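Local coordinates for hypothetical protein (Chromobacterium violaceum, PDB 2O3I) that is of unknown function but belongs to the DUF917 family, with S-Me-THD-like N- and C-terminal domains, at residues E245-F250 and A354-P359. The protein carries 2 engineered substitutions. Numbering follows the deposited sequence.
Sequences EAMLDF and AVIALP
Ile356 reaches from strand 352-358 to helix 244-255 and meets two neighbouring residues there, Met247 and Leu248. The contact is wholly apolar and small, burying 117 Å² in all.

Ile356 points at the helix and uses both of its branches. Its long branch has CG1 anti to the carbonyl carbon (chi1 -66°) and is extended beyond it, so CD1 is carried out to the helix. There CD1 touches CG of Met247 at 3.8 Å. The two side chains lie aslant to each other. The short branch of Ile356 faces Leu248, with CG2 4.0 Å from Leu248 CD2. That same CD2 is also 4.2 Å from Ile356 CD1, which places one leucine methyl against both methyl groups of the isoleucine. Leu248 and Ile356 run past each other in opposite directions.

Met247, modelled as selenomethionine, also points at the strand. Its CG is anti to the backbone N (chi1 171°), which carries this methylene to Ile356. The chain then bends at chi2 and chi3, and SE and CE turn away from the isoleucine. Leu248 does not aim straight at the strand from its CB; only its far end closes the gap, through CD2.

The backbones stay well apart, with CA of Leu248 8.5 Å from CA of Ile356. Met247 and Ile356 are buried, while Leu248 is partly exposed. Met247 also packs on Leu232 of helix 225-237 and on Phe323 of strand 319-324. The backbone of Ile356 is hydrogen-bonded to Ser321, which ties its strand to that same neighbour. Ala354 and Leu358, two residues either side of Ile356, also touch helix 244-255. The arrangement is typical of a helix packed on the face of an antiparallel sheet, here in the S-Me-THD-like C-terminal domain.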
loop_
_atom_site.group_PDB
_atom_site.type_symbol
_atom_site.label_atom_id
_atom_site.label_comp_id
_atom_site.label_asym_id
_atom_site.label_seq_id
_atom_site.Cartn_x
_atom_site.Cartn_y
_atom_site.Cartn_z
ATOM N N GLU A 245 38.398 11.136 -22.994
ATOM C CA GLU A 245 39.753 10.733 -22.627
ATOM C C GLU A 245 40.173 11.430 -21.337
ATOM O O GLU A 245 40.761 10.814 -20.448
ATOM C CB GLU A 245 40.737 11.096 -23.737
ATOM C CG GLU A 245 42.151 10.581 -23.509
ATOM C CD GLU A 245 43.126 11.041 -24.586
ATOM O OE1 GLU A 245 42.732 11.063 -25.773
ATOM O OE2 GLU A 245 44.286 11.368 -24.251
ATOM N N ALA A 246 39.872 12.720 -21.242
ATOM C CA ALA A 246 40.209 13.486 -20.049
ATOM C C ALA A 246 39.443 12.950 -18.841
ATOM O O ALA A 246 39.952 12.962 -17.727
ATOM C CB ALA A 246 39.882 14.966 -20.262
HETATM N N MSE A 247 38.217 12.484 -19.060
HETATM C CA MSE A 247 37.415 11.950 -17.960
HETATM C C MSE A 247 38.084 10.700 -17.411
HETATM O O MSE A 247 38.236 10.548 -16.196
HETATM C CB MSE A 247 35.990 11.632 -18.436
HETATM C CG MSE A 247 35.137 10.865 -17.430
HETATM SE SE MSE A 247 35.010 11.706 -15.673
HETATM C CE MSE A 247 33.284 12.555 -15.879
ATOM N N LEU A 248 38.493 9.813 -18.313
ATOM C CA LEU A 248 39.163 8.581 -17.913
ATOM C C LEU A 248 40.483 8.902 -17.210
ATOM O O LEU A 248 40.843 8.255 -16.225
ATOM C CB LEU A 248 39.426 7.693 -19.131
ATOM C CG LEU A 248 38.184 7.153 -19.842
ATOM C CD1 LEU A 248 38.618 6.451 -21.116
ATOM C CD2 LEU A 248 37.420 6.195 -18.931
ATOM N N ASP A 249 41.204 9.897 -17.716
ATOM C CA ASP A 249 42.459 10.280 -17.093
ATOM C C ASP A 249 42.191 10.730 -15.654
ATOM O O ASP A 249 42.823 10.238 -14.721
ATOM C CB ASP A 249 43.143 11.403 -17.890
ATOM C CG ASP A 249 43.764 10.907 -19.197
ATOM O OD1 ASP A 249 43.652 9.698 -19.494
ATOM O OD2 ASP A 249 44.365 11.724 -19.933
ATOM N N PHE A 250 41.234 11.641 -15.484
ATOM C CA PHE A 250 40.879 12.169 -14.162
ATOM C C PHE A 250 40.476 11.059 -13.201
ATOM O O PHE A 250 40.942 11.004 -12.057
ATOM C CB PHE A 250 39.720 13.173 -14.268
ATOM C CG PHE A 250 39.357 13.831 -12.955
ATOM C CD1 PHE A 250 40.055 14.947 -12.500
ATOM C CD2 PHE A 250 38.339 13.314 -12.157
ATOM C CE1 PHE A 250 39.746 15.532 -11.275
ATOM C CE2 PHE A 250 38.029 13.893 -10.934
ATOM C CZ PHE A 250 38.732 15.003 -10.491
ATOM N N ALA A 354 29.970 9.985 -25.479
ATOM C CA ALA A 354 30.620 8.702 -25.279
ATOM C C ALA A 354 29.915 7.933 -24.172
ATOM O O ALA A 354 29.153 8.501 -23.387
ATOM C CB ALA A 354 32.075 8.904 -24.913
ATOM N N VAL A 355 30.178 6.635 -24.121
ATOM C CA VAL A 355 29.602 5.772 -23.105
ATOM C C VAL A 355 30.770 5.181 -22.330
ATOM O O VAL A 355 31.647 4.526 -22.903
ATOM C CB VAL A 355 28.773 4.636 -23.732
ATOM C CG1 VAL A 355 28.163 3.772 -22.633
ATOM C CG2 VAL A 355 27.685 5.220 -24.638
ATOM N N ILE A 356 30.785 5.435 -21.025
ATOM C CA ILE A 356 31.843 4.946 -20.158
ATOM C C ILE A 356 31.312 3.957 -19.133
ATOM O O ILE A 356 30.241 4.147 -18.561
ATOM C CB ILE A 356 32.536 6.119 -19.421
ATOM C CG1 ILE A 356 33.271 6.997 -20.437
ATOM C CG2 ILE A 356 33.520 5.589 -18.377
ATOM C CD1 ILE A 356 33.902 8.252 -19.848
ATOM N N ALA A 357 32.065 2.884 -18.922
ATOM C CA ALA A 357 31.686 1.882 -17.943
ATOM C C ALA A 357 32.620 2.033 -16.750
ATOM O O ALA A 357 33.817 2.261 -16.908
ATOM C CB ALA A 357 31.807 0.482 -18.538
ATOM N N LEU A 358 32.060 1.933 -15.556
ATOM C CA LEU A 358 32.854 2.026 -14.348
ATOM C C LEU A 358 32.734 0.688 -13.629
ATOM O O LEU A 358 31.632 0.158 -13.435
ATOM C CB LEU A 358 32.342 3.154 -13.446
ATOM C CG LEU A 358 32.278 4.572 -14.027
ATOM C CD1 LEU A 358 31.633 5.514 -13.001
ATOM C CD2 LEU A 358 33.678 5.051 -14.410
ATOM N N PRO A 359 33.870 0.101 -13.247
ATOM C CA PRO A 359 33.785 -1.181 -12.551
ATOM C C PRO A 359 33.004 -1.046 -11.245
ATOM O O PRO A 359 33.211 -0.104 -10.475
ATOM C CB PRO A 359 35.253 -1.565 -12.348
ATOM C CG PRO A 359 35.979 -0.237 -12.400
ATOM C CD PRO A 359 35.268 0.479 -13.505
#